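Local coordinates for protein KLLA0F20702p (Kluyveromyces lactis, PDB 5Y5A) that is the Est1 subunit of yeast telomerase, which probably helps recruit the enzyme to telomeres through its complex with Cdc13, at residues Q39-K44 with K87-P92; I122-F127 with I204-S209; Q129-Y134 with C197-K202; Y135-L140 with Q189-Y194. All coordinates share one frame; numbering follows the deposited sequence.

Interaction 1: Q39-K44 with K87-P92; sequences QMIHSK and KHVHYP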
loop_
_atom_site.group_PDB
_atom_site.type_symbol
_atom_site.label_atom_id
_atom_site.label_comp_id
_atom_site.label_asym_id
_atom_site.label_seq_id
_atom_site.Cartn_x
_atom_site.Cartn_y
_atom_site.Cartn_z
ATOM N N GLN A 39 31.740 14.144 -6.350
ATOM C CA GLN A 39 31.407 15.411 -6.993
ATOM C C GLN A 39 31.551 15.340 -8.506
ATOM O O GLN A 39 30.748 15.913 -9.242
ATOM C CB GLN A 39 32.287 16.533 -6.451
ATOM C CG GLN A 39 31.835 17.066 -5.114
ATOM C CD GLN A 39 32.825 18.048 -4.539
ATOM O OE1 GLN A 39 33.980 18.091 -4.956
ATOM N NE2 GLN A 39 32.379 18.848 -3.580
ATOM N N MET A 40 32.582 14.643 -8.965
ATOM C CA MET A 40 32.818 14.497 -10.392
ATOM C C MET A 40 31.711 13.674 -11.040
ATOM O O MET A 40 31.206 14.025 -12.109
ATOM C CB MET A 40 34.178 13.853 -10.646
ATOM C CG MET A 40 35.352 14.715 -10.219
ATOM S SD MET A 40 35.398 16.297 -11.081
ATOM C CE MET A 40 35.749 15.751 -12.746
ATOM N N ILE A 41 31.330 12.581 -10.384
ATOM C CA ILE A 41 30.299 11.695 -10.906
ATOM C C ILE A 41 28.936 12.383 -10.885
ATOM O O ILE A 41 28.164 12.273 -11.837
ATOM C CB ILE A 41 30.247 10.370 -10.108
ATOM C CG1 ILE A 41 31.556 9.594 -10.311
ATOM C CG2 ILE A 41 29.042 9.526 -10.519
ATOM C CD1 ILE A 41 31.677 8.343 -9.479
ATOM N N HIS A 42 28.651 13.103 -9.804
ATOM C CA HIS A 42 27.424 13.889 -9.707
ATOM C C HIS A 42 27.348 14.926 -10.824
ATOM O O HIS A 42 26.279 15.184 -11.377
ATOM C CB HIS A 42 27.331 14.587 -8.347
ATOM C CG HIS A 42 26.705 13.751 -7.277
ATOM N ND1 HIS A 42 26.276 14.277 -6.077
ATOM C CD2 HIS A 42 26.427 12.426 -7.226
ATOM C CE1 HIS A 42 25.765 13.313 -5.332
ATOM N NE2 HIS A 42 25.845 12.180 -6.006
ATOM N N SER A 43 28.493 15.517 -11.148
ATOM C CA SER A 43 28.559 16.552 -12.172
ATOM C C SER A 43 28.215 15.998 -13.550
ATOM O O SER A 43 27.568 16.669 -14.351
ATOM C CB SER A 43 29.947 17.191 -12.200
ATOM O OG SER A 43 30.085 18.035 -13.329
ATOM N N LYS A 44 28.653 14.774 -13.824
ATOM C CA LYS A 44 28.367 14.132 -15.101
ATOM C C LYS A 44 26.905 13.736 -15.191
ATOM O O LYS A 44 26.273 13.889 -16.233
ATOM C CB LYS A 44 29.247 12.901 -15.301
ATOM C CG LYS A 44 30.705 13.210 -15.544
ATOM C CD LYS A 44 31.473 11.957 -15.928
ATOM C CE LYS A 44 32.910 12.289 -16.295
ATOM N NZ LYS A 44 33.656 11.083 -16.739
ATOM N N LYS A 87 21.360 2.627 -8.130
ATOM C CA LYS A 87 21.927 1.283 -8.161
ATOM C C LYS A 87 23.451 1.248 -8.148
ATOM O O LYS A 87 24.047 0.448 -7.431
ATOM C CB LYS A 87 21.420 0.538 -9.396
ATOM C CG LYS A 87 21.854 -0.912 -9.475
ATOM C CD LYS A 87 21.332 -1.545 -10.749
ATOM C CE LYS A 87 21.815 -2.972 -10.903
ATOM N NZ LYS A 87 21.377 -3.559 -12.202
ATOM N N HIS A 88 24.078 2.112 -8.940
ATOM C CA HIS A 88 25.513 2.014 -9.174
ATOM C C HIS A 88 26.343 3.024 -8.387
ATOM O O HIS A 88 27.541 2.823 -8.177
ATOM C CB HIS A 88 25.804 2.172 -10.664
ATOM C CG HIS A 88 25.215 1.084 -11.505
ATOM N ND1 HIS A 88 25.746 -0.186 -11.555
ATOM C CD2 HIS A 88 24.138 1.076 -12.324
ATOM C CE1 HIS A 88 25.022 -0.931 -12.372
ATOM N NE2 HIS A 88 24.041 -0.190 -12.852
ATOM N N VAL A 89 25.713 4.109 -7.955
ATOM C CA VAL A 89 26.441 5.161 -7.259
ATOM C C VAL A 89 26.036 5.271 -5.794
ATOM O O VAL A 89 26.878 5.191 -4.904
ATOM C CB VAL A 89 26.229 6.528 -7.928
ATOM C CG1 VAL A 89 27.022 7.595 -7.202
ATOM C CG2 VAL A 89 26.616 6.463 -9.394
ATOM N N HIS A 90 24.765 5.515 -5.547
ATOM C CA HIS A 90 24.287 5.717 -4.202
ATOM C C HIS A 90 24.089 4.487 -3.366
ATOM O O HIS A 90 24.561 4.429 -2.256
ATOM C CB HIS A 90 23.007 6.514 -4.221
ATOM C CG HIS A 90 23.182 7.906 -4.706
ATOM N ND1 HIS A 90 22.125 8.725 -5.009
ATOM C CD2 HIS A 90 24.296 8.627 -4.947
ATOM C CE1 HIS A 90 22.578 9.893 -5.413
ATOM N NE2 HIS A 90 23.893 9.859 -5.386
ATOM N N TYR A 91 23.370 3.514 -3.877
ATOM C CA TYR A 91 23.157 2.289 -3.104
ATOM C C TYR A 91 24.465 1.643 -2.618
ATOM O O TYR A 91 24.549 1.258 -1.451
ATOM C CB TYR A 91 22.354 1.246 -3.888
ATOM C CG TYR A 91 22.190 -0.033 -3.101
ATOM C CD1 TYR A 91 21.234 -0.133 -2.097
ATOM C CD2 TYR A 91 23.014 -1.128 -3.333
ATOM C CE1 TYR A 91 21.092 -1.293 -1.359
ATOM C CE2 TYR A 91 22.879 -2.292 -2.599
ATOM C CZ TYR A 91 21.918 -2.370 -1.616
ATOM O OH TYR A 91 21.782 -3.528 -0.889
ATOM N N PRO A 92 25.478 1.507 -3.499
ATOM C CA PRO A 92 26.702 0.865 -3.001
ATOM C C PRO A 92 27.390 1.653 -1.889
ATOM O O PRO A 92 28.017 1.051 -1.018
ATOM C CB PRO A 92 27.592 0.792 -4.247
ATOM C CG PRO A 92 27.051 1.814 -5.171
ATOM C CD PRO A 92 25.579 1.801 -4.941
#
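The imidazole of His42 brings its NE2 corner up against the NE2 corner of His90, rim to rim, with neither ring lying over the face of the other. Here helix 33-53 packs on helix 78-105 within the all-helical N-terminal part of Est1, consistent with a TPR-type helical repeat. The two NE2 atoms are 3.1 Å apart and form a bent hydrogen bond, 149° at the hydrogen, in which either histidine could be the donor. The planes stand 72° apart, and His42 NE2 reaches His90 in the plane of its ring. The other nitrogen of His90, ND1, is bonded to Tyr134 OH on helix 113-144, so two partners fix the rotation of this ring. His42 also lies against Gln129 and Leu133 of that third helix. Replacing His42 by an alanine removes the imidazole and is likely to leave His90 NE2 without this mate and to open a gap beside Leu133. Helix 78-105 widens into a pi-type turn at 87-90, which includes Val89, just before it kinks at Pro92. Val89 and Ile41 slide past each other in opposite directions, and their methyls meet at 4.1 Å between Ile41 CG2 and Val89 CG2.

Interaction 2: I122-F127 with I204-S209; sequences ILQKIF and IMEHLS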
loop_
_atom_site.group_PDB
_atom_site.type_symbol
_atom_site.label_atom_id
_atom_site.label_comp_id
_atom_site.label_asym_id
_atom_site.label_seq_id
_atom_site.Cartn_x
_atom_site.Cartn_y
_atom_site.Cartn_z
ATOM N N ILE A 122 31.987 11.299 8.417
ATOM C CA ILE A 122 32.236 11.194 6.983
ATOM C C ILE A 122 30.917 11.095 6.211
ATOM O O ILE A 122 30.826 11.528 5.060
ATOM C CB ILE A 122 33.143 9.981 6.645
ATOM C CG1 ILE A 122 34.552 10.169 7.219
ATOM C CG2 ILE A 122 33.211 9.751 5.152
ATOM C CD1 ILE A 122 35.419 8.919 7.161
ATOM N N LEU A 123 29.889 10.545 6.852
ATOM C CA LEU A 123 28.582 10.429 6.217
ATOM C C LEU A 123 27.984 11.802 5.963
ATOM O O LEU A 123 27.403 12.058 4.906
ATOM C CB LEU A 123 27.624 9.603 7.075
ATOM C CG LEU A 123 26.177 9.620 6.576
ATOM C CD1 LEU A 123 26.075 8.943 5.217
ATOM C CD2 LEU A 123 25.230 8.977 7.576
ATOM N N GLN A 124 28.137 12.688 6.939
ATOM C CA GLN A 124 27.559 14.020 6.852
ATOM C C GLN A 124 28.349 14.897 5.889
ATOM O O GLN A 124 27.921 16.000 5.555
ATOM C CB GLN A 124 27.492 14.659 8.237
ATOM C CG GLN A 124 26.482 13.991 9.161
ATOM C CD GLN A 124 26.586 14.460 10.603
ATOM O OE1 GLN A 124 27.592 15.049 11.012
ATOM N NE2 GLN A 124 25.541 14.197 11.384
ATOM N N LYS A 125 29.500 14.400 5.443
ATOM C CA LYS A 125 30.262 15.060 4.388
ATOM C C LYS A 125 29.660 14.747 3.021
ATOM O O LYS A 125 29.746 15.551 2.092
ATOM C CB LYS A 125 31.730 14.624 4.411
ATOM C CG LYS A 125 32.487 14.951 5.686
ATOM C CD LYS A 125 33.961 14.579 5.547
ATOM C CE LYS A 125 34.730 14.826 6.830
ATOM N NZ LYS A 125 36.166 14.472 6.669
ATOM N N ILE A 126 29.045 13.573 2.911
ATOM C CA ILE A 126 28.591 13.043 1.631
ATOM C C ILE A 126 27.096 13.232 1.399
ATOM O O ILE A 126 26.667 13.559 0.292
ATOM C CB ILE A 126 28.916 11.539 1.517
ATOM C CG1 ILE A 126 30.431 11.316 1.477
ATOM C CG2 ILE A 126 28.259 10.938 0.294
ATOM C CD1 ILE A 126 30.849 9.868 1.630
ATOM N N PHE A 127 26.309 13.027 2.450
ATOM C CA PHE A 127 24.857 12.991 2.323
ATOM C C PHE A 127 24.219 14.238 1.695
ATOM O O PHE A 127 23.272 14.109 0.920
ATOM C CB PHE A 127 24.205 12.731 3.686
ATOM C CG PHE A 127 22.742 12.395 3.590
ATOM C CD1 PHE A 127 22.336 11.099 3.338
ATOM C CD2 PHE A 127 21.779 13.381 3.724
ATOM C CE1 PHE A 127 20.991 10.787 3.233
ATOM C CE2 PHE A 127 20.435 13.079 3.618
ATOM C CZ PHE A 127 20.039 11.781 3.376
ATOM N N ILE A 204 19.017 5.689 10.218
ATOM C CA ILE A 204 19.608 4.479 10.777
ATOM C C ILE A 204 21.050 4.715 11.255
ATOM O O ILE A 204 21.427 4.290 12.351
ATOM C CB ILE A 204 19.567 3.337 9.749
ATOM C CG1 ILE A 204 18.121 2.875 9.566
ATOM C CG2 ILE A 204 20.452 2.176 10.189
ATOM C CD1 ILE A 204 17.872 2.140 8.283
ATOM N N MET A 205 21.847 5.405 10.470
ATOM C CA MET A 205 23.202 5.652 10.885
ATOM C C MET A 205 23.245 6.630 12.050
ATOM O O MET A 205 24.005 6.459 12.970
ATOM C CB MET A 205 24.008 6.172 9.711
ATOM C CG MET A 205 23.850 5.340 8.463
ATOM S SD MET A 205 24.769 3.820 8.569
ATOM C CE MET A 205 23.873 2.781 7.455
ATOM N N GLU A 206 22.403 7.646 11.999
ATOM C CA GLU A 206 22.378 8.668 13.036
ATOM C C GLU A 206 21.836 8.151 14.364
ATOM O O GLU A 206 21.853 8.868 15.368
ATOM C CB GLU A 206 21.543 9.862 12.578
ATOM C CG GLU A 206 22.226 10.745 11.559
ATOM C CD GLU A 206 21.444 12.011 11.290
ATOM O OE1 GLU A 206 20.206 11.987 11.453
ATOM O OE2 GLU A 206 22.066 13.030 10.931
ATOM N N HIS A 207 21.355 6.912 14.371
ATOM C CA HIS A 207 20.793 6.331 15.586
ATOM C C HIS A 207 21.824 5.540 16.389
ATOM O O HIS A 207 22.665 4.838 15.822
ATOM C CB HIS A 207 19.600 5.439 15.244
ATOM C CG HIS A 207 18.305 5.933 15.807
ATOM N ND1 HIS A 207 17.599 5.242 16.765
ATOM C CD2 HIS A 207 17.597 7.059 15.551
ATOM C CE1 HIS A 207 16.504 5.918 17.075
ATOM N NE2 HIS A 207 16.480 7.022 16.351
ATOM N N LEU A 208 21.752 5.635 17.694
ATOM C CA LEU A 208 22.691 4.914 18.506
ATOM C C LEU A 208 22.281 3.473 18.650
ATOM O O LEU A 208 23.090 2.580 18.464
ATOM C CB LEU A 208 22.775 5.558 19.874
ATOM C CG LEU A 208 21.424 5.632 20.539
ATOM C CD1 LEU A 208 21.383 4.555 21.603
ATOM C CD2 LEU A 208 21.227 7.017 21.116
ATOM N N SER A 209 21.019 3.246 18.975
ATOM C CA SER A 209 20.528 1.888 19.164
ATOM C C SER A 209 19.662 1.443 17.995
ATOM O O SER A 209 19.409 2.210 17.064
ATOM C CB SER A 209 19.729 1.784 20.465
ATOM O OG SER A 209 19.205 0.477 20.639
#
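With CG anti to the backbone N (chi1 171°), Leu123 sends CD2 across to helix 179-206, where it meets Met205 near the base of its side chain. The nearest pair is Leu123 CD2 and Met205 CB at 3.7 Å; Met205 CG follows at 4.0 Å from the same methyl. Beyond CG the methionine bends at chi2 (-76°), so that SD and CE turn off from segment 122-127, and the side chain packs on Gln98 and Arg101. The contact pairs helix 113-144 with the last turn of helix 179-206 in the helical Est1 domain, and helix 78-105 backs it, with Phe97 touching Leu123. At the more open border of the contact, Gln124 and Glu206 both reach out with chains extended beyond CG and cross at about a right angle. Their amide and carboxylate planes are almost perpendicular, 87° apart, and Gln124 NE2 stays 3.7 Å from Glu206 OE2, a polar approach too long for a hydrogen bond. The same carboxylate oxygen has a long, weak ion pair with Lys202 NZ.

Interaction 3: Q129-Y134 with C197-K202; sequences QIHKLY and CSQRYK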
loop_
_atom_site.group_PDB
_atom_site.type_symbol
_atom_site.label_atom_id
_atom_site.label_comp_id
_atom_site.label_asym_id
_atom_site.label_seq_id
_atom_site.Cartn_x
_atom_site.Cartn_y
_atom_site.Cartn_z
ATOM N N GLN A 129 25.268 16.002 -0.675
ATOM C CA GLN A 129 25.466 15.950 -2.120
ATOM C C GLN A 129 24.475 14.991 -2.763
ATOM O O GLN A 129 23.844 15.314 -3.772
ATOM C CB GLN A 129 26.899 15.536 -2.456
ATOM C CG GLN A 129 27.916 16.634 -2.204
ATOM C CD GLN A 129 27.512 17.939 -2.862
ATOM O OE1 GLN A 129 27.337 18.005 -4.080
ATOM N NE2 GLN A 129 27.341 18.982 -2.055
ATOM N N ILE A 130 24.353 13.811 -2.164
ATOM C CA ILE A 130 23.413 12.798 -2.612
ATOM C C ILE A 130 22.009 13.365 -2.645
ATOM O O ILE A 130 21.288 13.214 -3.631
ATOM C CB ILE A 130 23.440 11.564 -1.694
ATOM C CG1 ILE A 130 24.826 10.918 -1.723
ATOM C CG2 ILE A 130 22.363 10.563 -2.110
ATOM C CD1 ILE A 130 24.965 9.746 -0.787
ATOM N N HIS A 131 21.630 14.028 -1.561
ATOM C CA HIS A 131 20.310 14.625 -1.471
ATOM C C HIS A 131 20.125 15.697 -2.536
ATOM O O HIS A 131 19.041 15.839 -3.101
ATOM C CB HIS A 131 20.079 15.222 -0.086
ATOM C CG HIS A 131 18.705 15.777 0.103
ATOM N ND1 HIS A 131 18.408 17.110 -0.084
ATOM C CD2 HIS A 131 17.540 15.176 0.441
ATOM C CE1 HIS A 131 17.121 17.307 0.140
ATOM N NE2 HIS A 131 16.571 16.149 0.462
ATOM N N LYS A 132 21.190 16.441 -2.812
ATOM C CA LYS A 132 21.125 17.530 -3.778
ATOM C C LYS A 132 20.929 17.023 -5.196
ATOM O O LYS A 132 20.214 17.643 -5.972
ATOM C CB LYS A 132 22.384 18.397 -3.711
ATOM C CG LYS A 132 22.292 19.518 -2.690
ATOM C CD LYS A 132 23.555 20.361 -2.656
ATOM C CE LYS A 132 23.483 21.403 -1.546
ATOM N NZ LYS A 132 24.733 22.203 -1.434
ATOM N N LEU A 133 21.556 15.902 -5.536
ATOM C CA LEU A 133 21.420 15.338 -6.876
ATOM C C LEU A 133 19.953 15.079 -7.233
ATOM O O LEU A 133 19.516 15.341 -8.355
ATOM C CB LEU A 133 22.219 14.045 -6.990
ATOM C CG LEU A 133 22.237 13.388 -8.370
ATOM C CD1 LEU A 133 23.002 14.237 -9.363
ATOM C CD2 LEU A 133 22.858 12.021 -8.280
ATOM N N TYR A 134 19.189 14.587 -6.269
ATOM C CA TYR A 134 17.791 14.259 -6.514
ATOM C C TYR A 134 16.876 15.471 -6.425
ATOM O O TYR A 134 15.976 15.635 -7.247
ATOM C CB TYR A 134 17.324 13.187 -5.535
ATOM C CG TYR A 134 17.997 11.861 -5.765
ATOM C CD1 TYR A 134 17.866 11.197 -6.982
ATOM C CD2 TYR A 134 18.765 11.271 -4.773
ATOM C CE1 TYR A 134 18.485 9.986 -7.202
ATOM C CE2 TYR A 134 19.386 10.055 -4.984
ATOM C CZ TYR A 134 19.244 9.419 -6.198
ATOM O OH TYR A 134 19.858 8.211 -6.410
ATOM N N CYS A 197 14.615 6.779 0.460
ATOM C CA CYS A 197 15.592 5.758 0.836
ATOM C C CYS A 197 16.821 6.344 1.517
ATOM O O CYS A 197 17.303 5.796 2.505
ATOM C CB CYS A 197 16.047 4.966 -0.386
ATOM S SG CYS A 197 14.731 4.140 -1.283
ATOM N N SER A 198 17.337 7.441 0.967
ATOM C CA SER A 198 18.530 8.083 1.512
ATOM C C SER A 198 18.271 8.562 2.932
ATOM O O SER A 198 19.088 8.355 3.821
ATOM C CB SER A 198 18.967 9.254 0.634
ATOM O OG SER A 198 19.205 8.826 -0.691
ATOM N N GLN A 199 17.121 9.201 3.125
ATOM C CA GLN A 199 16.696 9.673 4.436
ATOM C C GLN A 199 16.566 8.530 5.435
ATOM O O GLN A 199 16.922 8.684 6.604
ATOM C CB GLN A 199 15.365 10.416 4.331
ATOM C CG GLN A 199 15.475 11.776 3.698
ATOM C CD GLN A 199 16.337 12.703 4.516
ATOM O OE1 GLN A 199 16.296 12.681 5.748
ATOM N NE2 GLN A 199 17.138 13.517 3.839
ATOM N N ARG A 200 16.039 7.394 4.981
ATOM C CA ARG A 200 15.911 6.240 5.860
ATOM C C ARG A 200 17.293 5.778 6.299
ATOM O O ARG A 200 17.537 5.548 7.481
ATOM C CB ARG A 200 15.167 5.089 5.181
ATOM C CG ARG A 200 14.948 3.912 6.121
ATOM C CD ARG A 200 14.231 2.752 5.456
ATOM N NE ARG A 200 14.924 2.304 4.256
ATOM C CZ ARG A 200 16.036 1.573 4.259
ATOM N NH1 ARG A 200 16.592 1.220 3.108
ATOM N NH2 ARG A 200 16.594 1.201 5.405
ATOM N N TYR A 201 18.193 5.652 5.332
ATOM C CA TYR A 201 19.565 5.240 5.602
ATOM C C TYR A 201 20.270 6.183 6.572
ATOM O O TYR A 201 21.024 5.743 7.441
ATOM C CB TYR A 201 20.361 5.159 4.303
ATOM C CG TYR A 201 20.305 3.816 3.623
ATOM C CD1 TYR A 201 20.935 2.710 4.181
ATOM C CD2 TYR A 201 19.641 3.655 2.412
ATOM C CE1 TYR A 201 20.896 1.473 3.557
ATOM C CE2 TYR A 201 19.597 2.421 1.779
ATOM C CZ TYR A 201 20.226 1.334 2.355
ATOM O OH TYR A 201 20.185 0.107 1.727
ATOM N N LYS A 202 20.041 7.467 6.432
ATOM C CA LYS A 202 20.686 8.405 7.305
ATOM C C LYS A 202 20.212 8.224 8.717
ATOM O O LYS A 202 21.006 8.142 9.627
ATOM C CB LYS A 202 20.430 9.835 6.859
ATOM C CG LYS A 202 21.017 10.872 7.796
ATOM C CD LYS A 202 20.713 12.286 7.347
ATOM C CE LYS A 202 21.036 13.287 8.439
ATOM N NZ LYS A 202 20.092 14.423 8.441
#
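Segments 129-134 and 197-202 run nearly antiparallel, their short axes at 164° and 10.8 Å apart at closest approach. The backbones come nearest at His131 and Ser198, whose CA atoms are 7.4 Å apart, and the small serine side chain points toward the partner helix. Its hydroxyl meets the branch methyl of Ile130, with Ser198 OG 3.9 Å from Ile130 CG2. Ser198 OG takes no polar partner across the contact: it bonds back to Tyr194 O, one turn earlier in its own helix, and so presents a satisfied oxygen to an apolar neighbour. Tyr134 CE2 comes only to 4.5 Å from Ser198 OG, and the tyrosine hydroxyl is engaged with His90. CG anti to the backbone N (chi1 -176°) places the His131 ring beside the Gln199 amide. Gln199 folds at chi2 and brings NE2 to 3.8 Å from His131 CD2, the amide plane standing 88° to the ring. These antiparallel neighbours belong to the helical bundle of the Est1 domain, with helix 78-105 packing against both of them through His90 and Phe94. The chemistry implies a loose join of van der Waals approaches, without a polar link between the two segments, the buried serine and tyrosine hydroxyls being satisfied by bonds that do not run between them.

Interaction 4: Y135-L140 with Q189-Y194; sequences YSTLEL and QRCLLY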
loop_
_atom_site.group_PDB
_atom_site.type_symbol
_atom_site.label_atom_id
_atom_site.label_comp_id
_atom_site.label_asym_id
_atom_site.label_seq_id
_atom_site.Cartn_x
_atom_site.Cartn_y
_atom_site.Cartn_z
ATOM N N TYR A 135 17.103 16.314 -5.423
ATOM C CA TYR A 135 16.279 17.499 -5.237
ATOM C C TYR A 135 16.553 18.561 -6.311
ATOM O O TYR A 135 15.662 19.341 -6.646
ATOM C CB TYR A 135 16.492 18.085 -3.837
ATOM C CG TYR A 135 15.512 19.183 -3.485
ATOM C CD1 TYR A 135 14.177 18.894 -3.245
ATOM C CD2 TYR A 135 15.922 20.507 -3.393
ATOM C CE1 TYR A 135 13.274 19.887 -2.926
ATOM C CE2 TYR A 135 15.026 21.509 -3.068
ATOM C CZ TYR A 135 13.701 21.193 -2.841
ATOM O OH TYR A 135 12.802 22.184 -2.521
ATOM N N SER A 136 17.777 18.596 -6.842
ATOM C CA SER A 136 18.105 19.490 -7.959
ATOM C C SER A 136 17.228 19.160 -9.148
ATOM O O SER A 136 16.705 20.045 -9.826
ATOM C CB SER A 136 19.571 19.368 -8.389
ATOM O OG SER A 136 20.465 19.794 -7.381
ATOM N N THR A 137 17.089 17.865 -9.401
ATOM C CA THR A 137 16.354 17.384 -10.553
ATOM C C THR A 137 14.881 17.766 -10.431
ATOM O O THR A 137 14.282 18.242 -11.395
ATOM C CB THR A 137 16.517 15.868 -10.702
ATOM O OG1 THR A 137 17.906 15.541 -10.563
ATOM C CG2 THR A 137 16.033 15.408 -12.064
ATOM N N LEU A 138 14.313 17.577 -9.242
ATOM C CA LEU A 138 12.956 18.035 -8.948
ATOM C C LEU A 138 12.788 19.526 -9.241
ATOM O O LEU A 138 11.894 19.921 -9.993
ATOM C CB LEU A 138 12.598 17.762 -7.488
ATOM C CG LEU A 138 12.114 16.360 -7.136
ATOM C CD1 LEU A 138 11.819 16.271 -5.652
ATOM C CD2 LEU A 138 10.887 16.000 -7.951
ATOM N N GLU A 139 13.650 20.343 -8.638
ATOM C CA GLU A 139 13.618 21.791 -8.837
ATOM C C GLU A 139 13.778 22.153 -10.308
ATOM O O GLU A 139 13.120 23.067 -10.804
ATOM C CB GLU A 139 14.715 22.480 -8.014
ATOM C CG GLU A 139 14.449 22.544 -6.518
ATOM C CD GLU A 139 15.549 23.276 -5.763
ATOM O OE1 GLU A 139 16.738 23.048 -6.067
ATOM O OE2 GLU A 139 15.222 24.082 -4.865
ATOM N N LEU A 140 14.664 21.436 -10.997
ATOM C CA LEU A 140 14.850 21.621 -12.430
ATOM C C LEU A 140 13.544 21.372 -13.161
ATOM O O LEU A 140 13.101 22.192 -13.963
ATOM C CB LEU A 140 15.932 20.683 -12.968
ATOM C CG LEU A 140 16.060 20.641 -14.495
ATOM C CD1 LEU A 140 16.563 21.972 -15.034
ATOM C CD2 LEU A 140 16.956 19.505 -14.958
ATOM N N GLN A 189 9.025 11.070 -9.472
ATOM C CA GLN A 189 8.739 9.956 -8.582
ATOM C C GLN A 189 10.027 9.274 -8.127
ATOM O O GLN A 189 10.162 8.888 -6.967
ATOM C CB GLN A 189 7.814 8.949 -9.272
ATOM C CG GLN A 189 7.261 7.874 -8.350
ATOM C CD GLN A 189 8.186 6.685 -8.201
ATOM O OE1 GLN A 189 8.976 6.380 -9.094
ATOM N NE2 GLN A 189 8.091 6.004 -7.066
ATOM N N ARG A 190 10.979 9.125 -9.038
ATOM C CA ARG A 190 12.253 8.524 -8.672
ATOM C C ARG A 190 13.016 9.406 -7.693
ATOM O O ARG A 190 13.608 8.906 -6.733
ATOM C CB ARG A 190 13.096 8.252 -9.910
ATOM C CG ARG A 190 12.524 7.149 -10.786
ATOM C CD ARG A 190 12.276 5.872 -9.991
ATOM N NE ARG A 190 12.253 4.716 -10.878
ATOM C CZ ARG A 190 11.146 4.156 -11.351
ATOM N NH1 ARG A 190 9.956 4.626 -10.997
ATOM N NH2 ARG A 190 11.232 3.118 -12.167
ATOM N N CYS A 191 12.990 10.716 -7.928
ATOM C CA CYS A 191 13.663 11.654 -7.035
ATOM C C CYS A 191 13.087 11.551 -5.633
ATOM O O CYS A 191 13.825 11.485 -4.652
ATOM C CB CYS A 191 13.533 13.088 -7.543
ATOM S SG CYS A 191 14.479 13.438 -9.025
ATOM N N LEU A 192 11.764 11.534 -5.544
ATOM C CA LEU A 192 11.101 11.407 -4.261
ATOM C C LEU A 192 11.376 10.041 -3.630
ATOM O O LEU A 192 11.543 9.940 -2.416
ATOM C CB LEU A 192 9.601 11.639 -4.420
ATOM C CG LEU A 192 9.219 13.047 -4.891
ATOM C CD1 LEU A 192 7.779 13.072 -5.366
ATOM C CD2 LEU A 192 9.437 14.080 -3.792
ATOM N N LEU A 193 11.431 8.997 -4.455
ATOM C CA LEU A 193 11.725 7.649 -3.965
ATOM C C LEU A 193 13.125 7.543 -3.362
ATOM O O LEU A 193 13.303 6.976 -2.284
ATOM C CB LEU A 193 11.579 6.613 -5.085
ATOM C CG LEU A 193 11.933 5.164 -4.709
ATOM C CD1 LEU A 193 10.972 4.597 -3.659
ATOM C CD2 LEU A 193 11.966 4.253 -5.931
ATOM N N TYR A 194 14.120 8.085 -4.051
ATOM C CA TYR A 194 15.497 7.887 -3.621
ATOM C C TYR A 194 15.916 8.889 -2.547
ATOM O O TYR A 194 16.843 8.637 -1.779
ATOM C CB TYR A 194 16.437 7.943 -4.823
ATOM C CG TYR A 194 16.195 6.801 -5.781
ATOM C CD1 TYR A 194 16.068 5.496 -5.312
ATOM C CD2 TYR A 194 16.065 7.023 -7.151
ATOM C CE1 TYR A 194 15.830 4.437 -6.185
ATOM C CE2 TYR A 194 15.826 5.973 -8.030
ATOM C CZ TYR A 194 15.711 4.684 -7.542
ATOM O OH TYR A 194 15.481 3.640 -8.411
#
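Arg190 NH1 donates to Gln189 OE1 at 2.8 Å, the amide oxygen lying in the guanidinium plane at its edge. Arg190 has a second partner in Asp83 of helix 78-105, whose OD1 takes a salt bridge from Arg190 NE and a hydrogen bond from Tyr194 OH. These polar groups occupy one flank of helix 179-206; another packs on helix 113-144 in an antiparallel pairing of the helical Est1 domain, with short axes 9.1 Å apart and inclined at 150°. The contact itself is made by carbon and sulfur atoms. Leu138 sets CG on the beta carbon of Cys191, 3.6 Å from Cys191 CB, and both of its methyls flank the same carbon. Its CD1 goes on to meet Leu192 CD2 at 3.7 Å, the two leucine side chains crossing at about a right angle. With the isobutyl group of Leu138 cut back to an alanine, a gap is likely to open over Cys191 CB, and Leu192 CD2 would probably lose its neighbour across the helix pair. Next to it, Thr137 turns OG1 back to Leu133 O one turn earlier, leaving its carbon side to the cysteine sulfur: Cys191 SG lies 3.6 Å from Thr137 CB and 3.9 Å from Thr137 CG2.

Interactions 2, 3 and 4 follow one another along the antiparallel pair of helices 113-144 and 179-206, each nested inside the loop closed by the one before. The centres of interactions 2 and 3 are 11 Å apart and those of interactions 3 and 4 are 10 Å apart. Phe127 bridges the first two, with its CE2 3.3 Å from Gln199 NE2; Tyr134 bridges the next two, its CZ 3.5 Å from Tyr194 CB. Interaction 1 adjoins the row at interaction 3: their centres are 12 Å apart, and Tyr134 OH lies 2.7 Å from His90 ND1. Tyr134, itself part of interaction 3, thus also reaches interactions 1 and 4, all within the N-terminal helical part.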